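Local coordinates for protein thioesterase (Streptomyces coelicolor, PDB 3QMW) that probably hydrolyses thioesters as part of the prodiginine biosynthetic pathway, using an alpha/beta hydrolase fold, at residues Gly66-Asp77 with Arg176-Ala187; Glu155-Leu163 with Gly237-Gly245. All blocks are in the same frame, centred on the assembly; numbering follows the deposited sequence.

Overall arrangement
Starting from the N terminus, the chain passes through strand 57-61 into the loop that holds 66-77, and much later, after strand 129-132, enters a helical insertion between that strand and 203-208, probably the lid of this thioesterase. There 155-163 ends helix 150-159, and 176-187 spans the break after helix 169-176 and most of helix 178-189. Contact 1 closes the loop from 66-77 to 176-187. Contact 2 begins inside that loop and closes beyond it, where 237-245 follows strand 230-235, so the two cross. The insertion is thus tied to loops following both outermost strands of the parallel sheet. Contacts 1 and 2 have centres about 20 Å apart and nearest atoms about 4 Å apart.

Contact 1: Gly66-Asp77 with Arg176-Ala187; sequences GRGLRLRERPYD and RRLPVLRADLRA
R67 turns the edge of its guanidinium to the carboxylate of D184, the planes 29° apart, while V180 CB lies over one face, offset toward the rim. L71 brings CD2 over a face of the R176 guanidinium. R177, in one of two conformers, lies less certainly between R67 CB on one face and R176 CD on the other, with L71 CD1 in plane at its edge.

R67 NH2 bonds to D184 OD2 at 2.8 Å, on its syn lone pair and at 160°, in a salt bridge. R67 NH1 points less surely at D184 OD1. A bend at chi3 (77°) turns the R67 guanidinium to its mate. G40 N also binds D184 OD2, and R67 NH2 reaches G41 O; a methionine in place of this arginine would probably leave the buried D184 carboxylate without its countercharge.

Farther along, P75 CG packs on A183 CB at 3.7 Å, and D77 CA makes a CA-H...O contact to A183 O. D77 OD2 and R186 NE form a salt bridge at 2.6 Å, a weak, bent bond with the carboxylate steep to the guanidinium plane.

The loop between strand 57-61 and helix 79-91 is pinned to helix 178-189 of the probable lid, which packs on L153 of helix 150-159.

Contact 2: Glu155-Leu163 with Gly237-Gly245; sequences EVIRDLGGL and GNHFFLNGG
I157 sends CD1 to the edge of the F240 ring, 4.1 Å from CZ, the two side chains crossing at about a right angle. One turn on, the carbonyl O of L160 lies in the plane of the F240 ring, at the edge, 3.4 Å from CD1, and L160 CB packs on the same ring atom. L160 CD2 approaches H239 CB at 4.2 Å.

A Schellman motif closes the helix: phi turns positive at G161 (92°), G162 N bonds back to I157 O at 2.8 Å, and G161 N bonds to R158 O. These backbone angles by themselves call for glycine, and a CB would also run into N238 ND2, which lies 3.8 Å from G161 CA. H239 has charge-relay geometry with S105 and D211, consistent with the Ser-His-Asp triad of an alpha/beta hydrolase, so this helix end packs beside the probable active site.

G161 O then sits 3.2 Å from F240 CB. G162 lays its CA over the centre of the F240 ring, a CH-pi contact with CA 3.3 Å from the centroid and 16° off the normal. The ring grows out of a type I turn, N238 to F241, where N238 CG sits between the backbone N and the carbonyl carbon (chi1 64°), bringing OD1 back to a weak bond from F240 N; Y38 meets F240 edge-to-face.

Contact 1: Gly66-Asp77 with Arg176-Ala187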
loop_
_atom_site.group_PDB
_atom_site.type_symbol
_atom_site.label_atom_id
_atom_site.label_comp_id
_atom_site.label_asym_id
_atom_site.label_seq_id
_atom_site.Cartn_x
_atom_site.Cartn_y
_atom_site.Cartn_z
ATOM N N GLY D 66 -8.231 -18.965 -23.711
ATOM C CA GLY D 66 -9.122 -19.988 -23.157
ATOM C C GLY D 66 -10.068 -19.465 -22.089
ATOM O O GLY D 66 -10.676 -20.250 -21.361
ATOM N N ARG D 67 -10.208 -18.144 -21.989
ATOM C CA ARG D 67 -11.003 -17.542 -20.929
ATOM C C ARG D 67 -11.339 -16.124 -21.291
ATOM O O ARG D 67 -10.730 -15.558 -22.187
ATOM C CB ARG D 67 -10.229 -17.563 -19.609
ATOM C CG ARG D 67 -9.014 -16.641 -19.581
ATOM C CD ARG D 67 -7.951 -17.195 -18.669
ATOM N NE ARG D 67 -7.216 -18.305 -19.279
ATOM C CZ ARG D 67 -6.432 -19.152 -18.613
ATOM N NH1 ARG D 67 -5.813 -20.131 -19.274
ATOM N NH2 ARG D 67 -6.272 -19.045 -17.291
ATOM N N GLY D 68 -12.292 -15.544 -20.573
ATOM C CA GLY D 68 -12.791 -14.209 -20.893
ATOM C C GLY D 68 -13.267 -14.144 -22.333
ATOM O O GLY D 68 -13.977 -15.039 -22.800
ATOM N N LEU D 69 -12.841 -13.107 -23.050
ATOM C CA LEU D 69 -13.209 -12.933 -24.447
ATOM C C LEU D 69 -12.363 -13.826 -25.362
ATOM O O LEU D 69 -12.371 -13.668 -26.584
ATOM C CB LEU D 69 -13.046 -11.461 -24.848
ATOM C CG LEU D 69 -13.916 -10.451 -24.095
ATOM C CD1 LEU D 69 -13.532 -9.030 -24.507
ATOM C CD2 LEU D 69 -15.394 -10.712 -24.343
ATOM N N ARG D 70 -11.627 -14.753 -24.761
ATOM C CA ARG D 70 -10.776 -15.676 -25.487
ATOM C C ARG D 70 -11.188 -17.084 -25.130
ATOM O O ARG D 70 -10.361 -17.993 -25.061
ATOM C CB ARG D 70 -9.316 -15.462 -25.102
ATOM C CG ARG D 70 -8.883 -14.018 -25.090
ATOM C CD ARG D 70 -7.416 -13.929 -24.785
ATOM N NE ARG D 70 -6.628 -14.541 -25.843
ATOM C CZ ARG D 70 -5.309 -14.679 -25.818
ATOM N NH1 ARG D 70 -4.694 -15.259 -26.836
ATOM N NH2 ARG D 70 -4.602 -14.242 -24.785
ATOM N N LEU D 71 -12.479 -17.253 -24.904
ATOM C CA LEU D 71 -13.042 -18.547 -24.566
ATOM C C LEU D 71 -12.943 -19.538 -25.739
ATOM O O LEU D 71 -12.781 -20.743 -25.534
ATOM C CB LEU D 71 -14.499 -18.354 -24.152
ATOM C CG LEU D 71 -15.180 -19.481 -23.385
ATOM C CD1 LEU D 71 -14.480 -19.749 -22.059
ATOM C CD2 LEU D 71 -16.637 -19.097 -23.167
ATOM N N ARG D 72 -13.025 -19.016 -26.962
ATOM C CA ARG D 72 -12.988 -19.841 -28.172
ATOM C C ARG D 72 -11.589 -20.361 -28.516
ATOM O O ARG D 72 -11.451 -21.303 -29.297
ATOM C CB ARG D 72 -13.525 -19.053 -29.368
ATOM C CG ARG D 72 -15.023 -18.820 -29.352
ATOM C CD ARG D 72 -15.416 -17.813 -30.436
ATOM N NE ARG D 72 -16.766 -18.044 -30.970
ATOM C CZ ARG D 72 -17.886 -17.454 -30.544
ATOM N NH1 ARG D 72 -19.042 -17.757 -31.137
ATOM N NH2 ARG D 72 -17.874 -16.569 -29.541
ATOM N N GLU D 73 -10.557 -19.742 -27.956
ATOM C CA GLU D 73 -9.188 -20.129 -28.254
ATOM C C GLU D 73 -8.737 -21.254 -27.340
ATOM O O GLU D 73 -9.217 -21.391 -26.228
ATOM C CB GLU D 73 -8.268 -18.921 -28.140
ATOM C CG GLU D 73 -8.653 -17.793 -29.088
ATOM C CD GLU D 73 -8.075 -16.453 -28.676
ATOM O OE1 GLU D 73 -6.861 -16.409 -28.368
ATOM O OE2 GLU D 73 -8.840 -15.450 -28.660
ATOM N N ARG D 74 -7.818 -22.071 -27.831
ATOM C CA ARG D 74 -7.366 -23.245 -27.102
ATOM C C ARG D 74 -6.310 -22.850 -26.055
ATOM O O ARG D 74 -5.346 -22.145 -26.379
ATOM C CB ARG D 74 -6.787 -24.262 -28.090
ATOM C CG ARG D 74 -6.377 -25.605 -27.480
ATOM C CD ARG D 74 -5.026 -26.074 -28.040
ATOM N NE ARG D 74 -3.955 -25.120 -27.725
ATOM C CZ ARG D 74 -2.682 -25.252 -28.093
ATOM N NH1 ARG D 74 -2.285 -26.314 -28.795
ATOM N NH2 ARG D 74 -1.798 -24.317 -27.745
ATOM N N PRO D 75 -6.485 -23.302 -24.797
ATOM C CA PRO D 75 -5.483 -23.030 -23.772
ATOM C C PRO D 75 -4.229 -23.897 -23.921
ATOM O O PRO D 75 -4.320 -25.080 -24.271
ATOM C CB PRO D 75 -6.206 -23.388 -22.474
ATOM C CG PRO D 75 -7.148 -24.458 -22.865
ATOM C CD PRO D 75 -7.599 -24.106 -24.266
ATOM N N TYR D 76 -3.070 -23.311 -23.643
ATOM C CA TYR D 76 -1.829 -24.055 -23.650
ATOM C C TYR D 76 -1.764 -24.956 -22.415
ATOM O O TYR D 76 -2.257 -24.585 -21.339
ATOM C CB TYR D 76 -0.633 -23.104 -23.641
ATOM C CG TYR D 76 -0.482 -22.233 -24.869
ATOM C CD1 TYR D 76 0.416 -22.568 -25.878
ATOM C CD2 TYR D 76 -1.209 -21.058 -25.008
ATOM C CE1 TYR D 76 0.573 -21.762 -26.996
ATOM C CE2 TYR D 76 -1.052 -20.241 -26.124
ATOM C CZ TYR D 76 -0.165 -20.600 -27.112
ATOM O OH TYR D 76 -0.023 -19.787 -28.211
ATOM N N ASP D 77 -1.166 -26.138 -22.587
ATOM C CA ASP D 77 -0.817 -27.033 -21.471
ATOM C C ASP D 77 0.704 -27.215 -21.313
ATOM O O ASP D 77 1.146 -28.023 -20.502
ATOM C CB ASP D 77 -1.522 -28.392 -21.609
ATOM C CG ASP D 77 -0.993 -29.228 -22.773
ATOM O OD1 ASP D 77 -1.480 -29.051 -23.915
ATOM O OD2 ASP D 77 -0.103 -30.080 -22.540
ATOM N N ARG D 176 -17.448 -24.141 -15.699
ATOM C CA ARG D 176 -17.090 -23.636 -17.022
ATOM C C ARG D 176 -15.583 -23.554 -17.294
ATOM O O ARG D 176 -15.151 -23.744 -18.440
ATOM C CB ARG D 176 -17.704 -22.258 -17.280
ATOM C CG ARG D 176 -16.915 -21.453 -18.327
ATOM C CD ARG D 176 -17.596 -20.194 -18.768
ATOM N NE ARG D 176 -18.370 -20.410 -19.989
ATOM C CZ ARG D 176 -18.801 -19.435 -20.789
ATOM N NH1 ARG D 176 -18.535 -18.156 -20.512
ATOM N NH2 ARG D 176 -19.499 -19.735 -21.882
ATOM N N ARG D 177 -14.792 -23.258 -16.269
ATOM C CA ARG D 177 -13.365 -23.017 -16.474
ATOM C C ARG D 177 -12.480 -24.220 -16.126
ATOM O O ARG D 177 -11.263 -24.074 -16.032
ATOM C CB ARG D 177 -12.922 -21.761 -15.704
ATOM C CG ARG D 177 -13.695 -20.505 -16.119
ATOM C CD ARG D 177 -12.854 -19.235 -16.063
ATOM N NE ARG D 177 -13.507 -18.117 -16.749
ATOM C CZ ARG D 177 -13.799 -18.106 -18.045
ATOM N NH1 ARG D 177 -13.516 -19.157 -18.797
ATOM N NH2 ARG D 177 -14.385 -17.055 -18.586
ATOM N N LEU D 178 -13.087 -25.399 -15.956
ATOM C CA LEU D 178 -12.329 -26.648 -15.674
ATOM C C LEU D 178 -11.305 -27.072 -16.741
ATOM O O LEU D 178 -10.186 -27.451 -16.395
ATOM C CB LEU D 178 -13.275 -27.818 -15.396
ATOM C CG LEU D 178 -13.498 -28.111 -13.921
ATOM C CD1 LEU D 178 -14.663 -29.055 -13.754
ATOM C CD2 LEU D 178 -12.234 -28.690 -13.325
ATOM N N PRO D 179 -11.687 -27.046 -18.031
ATOM C CA PRO D 179 -10.684 -27.221 -19.067
ATOM C C PRO D 179 -9.456 -26.343 -18.871
ATOM O O PRO D 179 -8.325 -26.825 -18.925
ATOM C CB PRO D 179 -11.427 -26.816 -20.350
ATOM C CG PRO D 179 -12.880 -26.914 -20.027
ATOM C CD PRO D 179 -13.037 -27.251 -18.570
ATOM N N VAL D 180 -9.694 -25.059 -18.628
ATOM C CA VAL D 180 -8.633 -24.057 -18.609
ATOM C C VAL D 180 -7.805 -24.205 -17.353
ATOM O O VAL D 180 -6.598 -24.003 -17.387
ATOM C CB VAL D 180 -9.206 -22.663 -18.700
ATOM C CG1 VAL D 180 -8.138 -21.699 -19.098
ATOM C CG2 VAL D 180 -10.323 -22.642 -19.734
ATOM N N LEU D 181 -8.453 -24.587 -16.257
ATOM C CA LEU D 181 -7.748 -25.004 -15.050
ATOM C C LEU D 181 -6.799 -26.159 -15.369
ATOM O O LEU D 181 -5.587 -26.038 -15.186
ATOM C CB LEU D 181 -8.740 -25.418 -13.960
ATOM C CG LEU D 181 -8.142 -25.835 -12.607
ATOM C CD1 LEU D 181 -7.222 -24.758 -12.048
ATOM C CD2 LEU D 181 -9.240 -26.168 -11.597
ATOM N N ARG D 182 -7.355 -27.266 -15.869
ATOM C CA ARG D 182 -6.561 -28.455 -16.230
ATOM C C ARG D 182 -5.399 -28.106 -17.154
ATOM O O ARG D 182 -4.297 -28.607 -16.976
ATOM C CB ARG D 182 -7.432 -29.517 -16.916
ATOM C CG ARG D 182 -8.374 -30.299 -16.000
ATOM C CD ARG D 182 -9.129 -31.356 -16.789
ATOM N NE ARG D 182 -10.302 -31.871 -16.083
ATOM C CZ ARG D 182 -10.269 -32.756 -15.087
ATOM N NH1 ARG D 182 -9.115 -33.240 -14.629
ATOM N NH2 ARG D 182 -11.401 -33.161 -14.525
ATOM N N ALA D 183 -5.642 -27.252 -18.140
ATOM C CA ALA D 183 -4.582 -26.833 -19.049
ATOM C C ALA D 183 -3.565 -25.920 -18.344
ATOM O O ALA D 183 -2.368 -25.968 -18.643
ATOM C CB ALA D 183 -5.166 -26.151 -20.272
ATOM N N ASP D 184 -4.032 -25.094 -17.408
ATOM C CA ASP D 184 -3.122 -24.291 -16.577
ATOM C C ASP D 184 -2.276 -25.173 -15.654
ATOM O O ASP D 184 -1.068 -24.984 -15.553
ATOM C CB ASP D 184 -3.892 -23.269 -15.721
ATOM C CG ASP D 184 -4.347 -22.037 -16.505
ATOM O OD1 ASP D 184 -3.946 -21.846 -17.676
ATOM O OD2 ASP D 184 -5.125 -21.243 -15.930
ATOM N N LEU D 185 -2.912 -26.119 -14.968
ATOM C CA LEU D 185 -2.197 -26.975 -14.016
ATOM C C LEU D 185 -1.193 -27.924 -14.682
ATOM O O LEU D 185 -0.229 -28.362 -14.056
ATOM C CB LEU D 185 -3.168 -27.795 -13.157
ATOM C CG LEU D 185 -3.640 -27.239 -11.811
ATOM C CD1 LEU D 185 -4.539 -28.264 -11.155
ATOM C CD2 LEU D 185 -2.475 -26.909 -10.882
ATOM N N ARG D 186 -1.429 -28.253 -15.943
ATOM C CA ARG D 186 -0.572 -29.193 -16.651
ATOM C C ARG D 186 0.775 -28.564 -16.979
ATOM O O ARG D 186 1.802 -29.237 -16.958
ATOM C CB ARG D 186 -1.250 -29.685 -17.933
ATOM C CG ARG D 186 -0.311 -30.472 -18.825
ATOM C CD ARG D 186 -1.008 -31.511 -19.661
ATOM N NE ARG D 186 -0.131 -31.925 -20.750
ATOM C CZ ARG D 186 -0.090 -33.139 -21.281
ATOM N NH1 ARG D 186 0.761 -33.380 -22.276
ATOM N NH2 ARG D 186 -0.880 -34.113 -20.824
ATOM N N ALA D 187 0.776 -27.273 -17.283
ATOM C CA ALA D 187 2.028 -26.574 -17.506
ATOM C C ALA D 187 2.868 -26.483 -16.225
ATOM O O ALA D 187 4.044 -26.171 -16.300
ATOM C CB ALA D 187 1.768 -25.204 -18.061
#

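Contact 2: Glu155-Leu163 with Gly237-Gly245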
loop_
_atom_site.group_PDB
_atom_site.type_symbol
_atom_site.label_atom_id
_atom_site.label_comp_id
_atom_site.label_asym_id
_atom_site.label_seq_id
_atom_site.Cartn_x
_atom_site.Cartn_y
_atom_site.Cartn_z
ATOM N N GLU D 155 -12.783 -30.200 -4.612
ATOM C CA GLU D 155 -12.488 -30.223 -3.182
ATOM C C GLU D 155 -11.053 -29.765 -2.879
ATOM O O GLU D 155 -10.807 -29.164 -1.836
ATOM C CB GLU D 155 -12.761 -31.604 -2.565
ATOM C CG GLU D 155 -12.932 -31.537 -1.025
ATOM C CD GLU D 155 -13.272 -32.879 -0.357
ATOM O OE1 GLU D 155 -12.836 -33.949 -0.858
ATOM O OE2 GLU D 155 -13.972 -32.853 0.685
ATOM N N VAL D 156 -10.119 -30.026 -3.788
ATOM C CA VAL D 156 -8.740 -29.574 -3.598
ATOM C C VAL D 156 -8.655 -28.051 -3.628
ATOM O O VAL D 156 -7.976 -27.453 -2.806
ATOM C CB VAL D 156 -7.766 -30.190 -4.636
ATOM C CG1 VAL D 156 -6.622 -29.225 -4.967
ATOM C CG2 VAL D 156 -7.229 -31.528 -4.131
ATOM N N ILE D 157 -9.355 -27.427 -4.565
ATOM C CA ILE D 157 -9.390 -25.970 -4.639
ATOM C C ILE D 157 -10.120 -25.366 -3.434
ATOM O O ILE D 157 -9.733 -24.306 -2.939
ATOM C CB ILE D 157 -10.055 -25.496 -5.938
ATOM C CG1 ILE D 157 -9.161 -25.819 -7.135
ATOM C CG2 ILE D 157 -10.313 -24.003 -5.894
ATOM C CD1 ILE D 157 -7.991 -24.886 -7.280
ATOM N N ARG D 158 -11.167 -26.052 -2.970
ATOM C CA ARG D 158 -11.947 -25.609 -1.808
ATOM C C ARG D 158 -11.120 -25.586 -0.531
ATOM O O ARG D 158 -11.224 -24.648 0.253
ATOM C CB ARG D 158 -13.156 -26.515 -1.589
ATOM C CG ARG D 158 -14.023 -26.123 -0.389
ATOM C CD ARG D 158 -15.279 -26.992 -0.273
ATOM N NE ARG D 158 -16.068 -27.003 -1.512
ATOM C CZ ARG D 158 -16.340 -28.080 -2.261
ATOM N NH1 ARG D 158 -15.914 -29.300 -1.919
ATOM N NH2 ARG D 158 -17.066 -27.934 -3.369
ATOM N N ASP D 159 -10.309 -26.623 -0.330
ATOM C CA ASP D 159 -9.486 -26.752 0.874
ATOM C C ASP D 159 -8.257 -25.838 0.828
ATOM O O ASP D 159 -7.599 -25.634 1.849
ATOM C CB ASP D 159 -9.058 -28.216 1.085
ATOM C CG ASP D 159 -10.245 -29.161 1.259
ATOM O OD1 ASP D 159 -11.264 -28.766 1.871
ATOM O OD2 ASP D 159 -10.162 -30.309 0.780
ATOM N N LEU D 160 -7.948 -25.306 -0.356
ATOM C CA LEU D 160 -6.900 -24.286 -0.520
ATOM C C LEU D 160 -7.463 -22.862 -0.474
ATOM O O LEU D 160 -6.702 -21.904 -0.518
ATOM C CB LEU D 160 -6.135 -24.490 -1.843
ATOM C CG LEU D 160 -5.130 -25.646 -1.962
ATOM C CD1 LEU D 160 -4.545 -25.720 -3.375
ATOM C CD2 LEU D 160 -4.008 -25.516 -0.949
ATOM N N GLY D 161 -8.787 -22.726 -0.400
ATOM C CA GLY D 161 -9.440 -21.416 -0.286
ATOM C C GLY D 161 -9.845 -20.774 -1.604
ATOM O O GLY D 161 -10.128 -19.576 -1.651
ATOM N N GLY D 162 -9.901 -21.570 -2.669
ATOM C CA GLY D 162 -10.172 -21.060 -4.011
ATOM C C GLY D 162 -11.634 -20.853 -4.337
ATOM O O GLY D 162 -11.976 -19.950 -5.102
ATOM N N LEU D 163 -12.494 -21.705 -3.784
ATOM C CA LEU D 163 -13.938 -21.511 -3.889
ATOM C C LEU D 163 -14.637 -22.007 -2.616
ATOM O O LEU D 163 -14.464 -23.159 -2.204
ATOM C CB LEU D 163 -14.504 -22.187 -5.152
ATOM C CG LEU D 163 -14.412 -23.706 -5.367
ATOM C CD1 LEU D 163 -15.492 -24.468 -4.593
ATOM C CD2 LEU D 163 -14.540 -24.021 -6.845
ATOM N N GLY D 237 -2.495 -15.991 5.953
ATOM C CA GLY D 237 -3.580 -16.490 5.111
ATOM C C GLY D 237 -3.151 -17.649 4.234
ATOM O O GLY D 237 -2.104 -18.266 4.463
ATOM N N ASN D 238 -3.963 -17.925 3.215
ATOM C CA ASN D 238 -3.878 -19.174 2.473
ATOM C C ASN D 238 -3.395 -18.989 1.035
ATOM O O ASN D 238 -3.073 -17.883 0.613
ATOM C CB ASN D 238 -5.231 -19.910 2.547
ATOM C CG ASN D 238 -6.375 -19.151 1.877
ATOM O OD1 ASN D 238 -6.171 -18.355 0.957
ATOM N ND2 ASN D 238 -7.596 -19.421 2.330
ATOM N N HIS D 239 -3.329 -20.087 0.296
ATOM C CA HIS D 239 -2.902 -20.069 -1.101
ATOM C C HIS D 239 -3.715 -19.088 -1.955
ATOM O O HIS D 239 -3.208 -18.582 -2.953
ATOM C CB HIS D 239 -3.015 -21.487 -1.682
ATOM C CG HIS D 239 -2.313 -21.671 -2.990
ATOM N ND1 HIS D 239 -1.039 -22.190 -3.083
ATOM C CD2 HIS D 239 -2.715 -21.429 -4.262
ATOM C CE1 HIS D 239 -0.684 -22.253 -4.355
ATOM N NE2 HIS D 239 -1.680 -21.794 -5.091
ATOM N N PHE D 240 -4.965 -18.830 -1.567
ATOM C CA PHE D 240 -5.865 -17.959 -2.337
ATOM C C PHE D 240 -6.157 -16.582 -1.706
ATOM O O PHE D 240 -7.091 -15.880 -2.127
ATOM C CB PHE D 240 -7.183 -18.695 -2.617
ATOM C CG PHE D 240 -7.150 -19.522 -3.863
ATOM C CD1 PHE D 240 -6.951 -20.900 -3.798
ATOM C CD2 PHE D 240 -7.315 -18.923 -5.107
ATOM C CE1 PHE D 240 -6.920 -21.669 -4.956
ATOM C CE2 PHE D 240 -7.283 -19.680 -6.271
ATOM C CZ PHE D 240 -7.083 -21.059 -6.195
ATOM N N PHE D 241 -5.346 -16.179 -0.731
ATOM C CA PHE D 241 -5.483 -14.854 -0.108
ATOM C C PHE D 241 -5.736 -13.718 -1.127
ATOM O O PHE D 241 -6.477 -12.768 -0.834
ATOM C CB PHE D 241 -4.256 -14.526 0.773
ATOM C CG PHE D 241 -2.982 -14.211 0.001
ATOM C CD1 PHE D 241 -2.846 -13.020 -0.705
ATOM C CD2 PHE D 241 -1.910 -15.085 0.023
ATOM C CE1 PHE D 241 -1.676 -12.734 -1.393
ATOM C CE2 PHE D 241 -0.734 -14.801 -0.657
ATOM C CZ PHE D 241 -0.617 -13.631 -1.365
ATOM N N LEU D 242 -5.133 -13.846 -2.315
ATOM C CA LEU D 242 -5.145 -12.810 -3.360
ATOM C C LEU D 242 -6.534 -12.306 -3.750
ATOM O O LEU D 242 -6.679 -11.171 -4.200
ATOM C CB LEU D 242 -4.436 -13.338 -4.620
ATOM C CG LEU D 242 -4.115 -12.303 -5.698
ATOM C CD1 LEU D 242 -3.233 -11.233 -5.110
ATOM C CD2 LEU D 242 -3.451 -12.940 -6.881
ATOM N N ASN D 243 -7.544 -13.151 -3.593
ATOM C CA ASN D 243 -8.907 -12.780 -3.951
ATOM C C ASN D 243 -9.423 -11.600 -3.126
ATOM O O ASN D 243 -10.018 -10.676 -3.676
ATOM C CB ASN D 243 -9.847 -13.983 -3.793
ATOM C CG ASN D 243 -9.399 -15.192 -4.608
ATOM O OD1 ASN D 243 -8.929 -15.060 -5.749
ATOM N ND2 ASN D 243 -9.542 -16.379 -4.022
ATOM N N GLY D 244 -9.189 -11.628 -1.816
ATOM C CA GLY D 244 -9.641 -10.559 -0.932
ATOM C C GLY D 244 -9.160 -10.764 0.493
ATOM O O GLY D 244 -8.776 -11.882 0.875
ATOM N N GLY D 245 -9.159 -9.687 1.273
ATOM C CA GLY D 245 -8.811 -9.757 2.690
ATOM C C GLY D 245 -7.582 -8.945 3.072
ATOM O O GLY D 245 -7.030 -8.225 2.236
#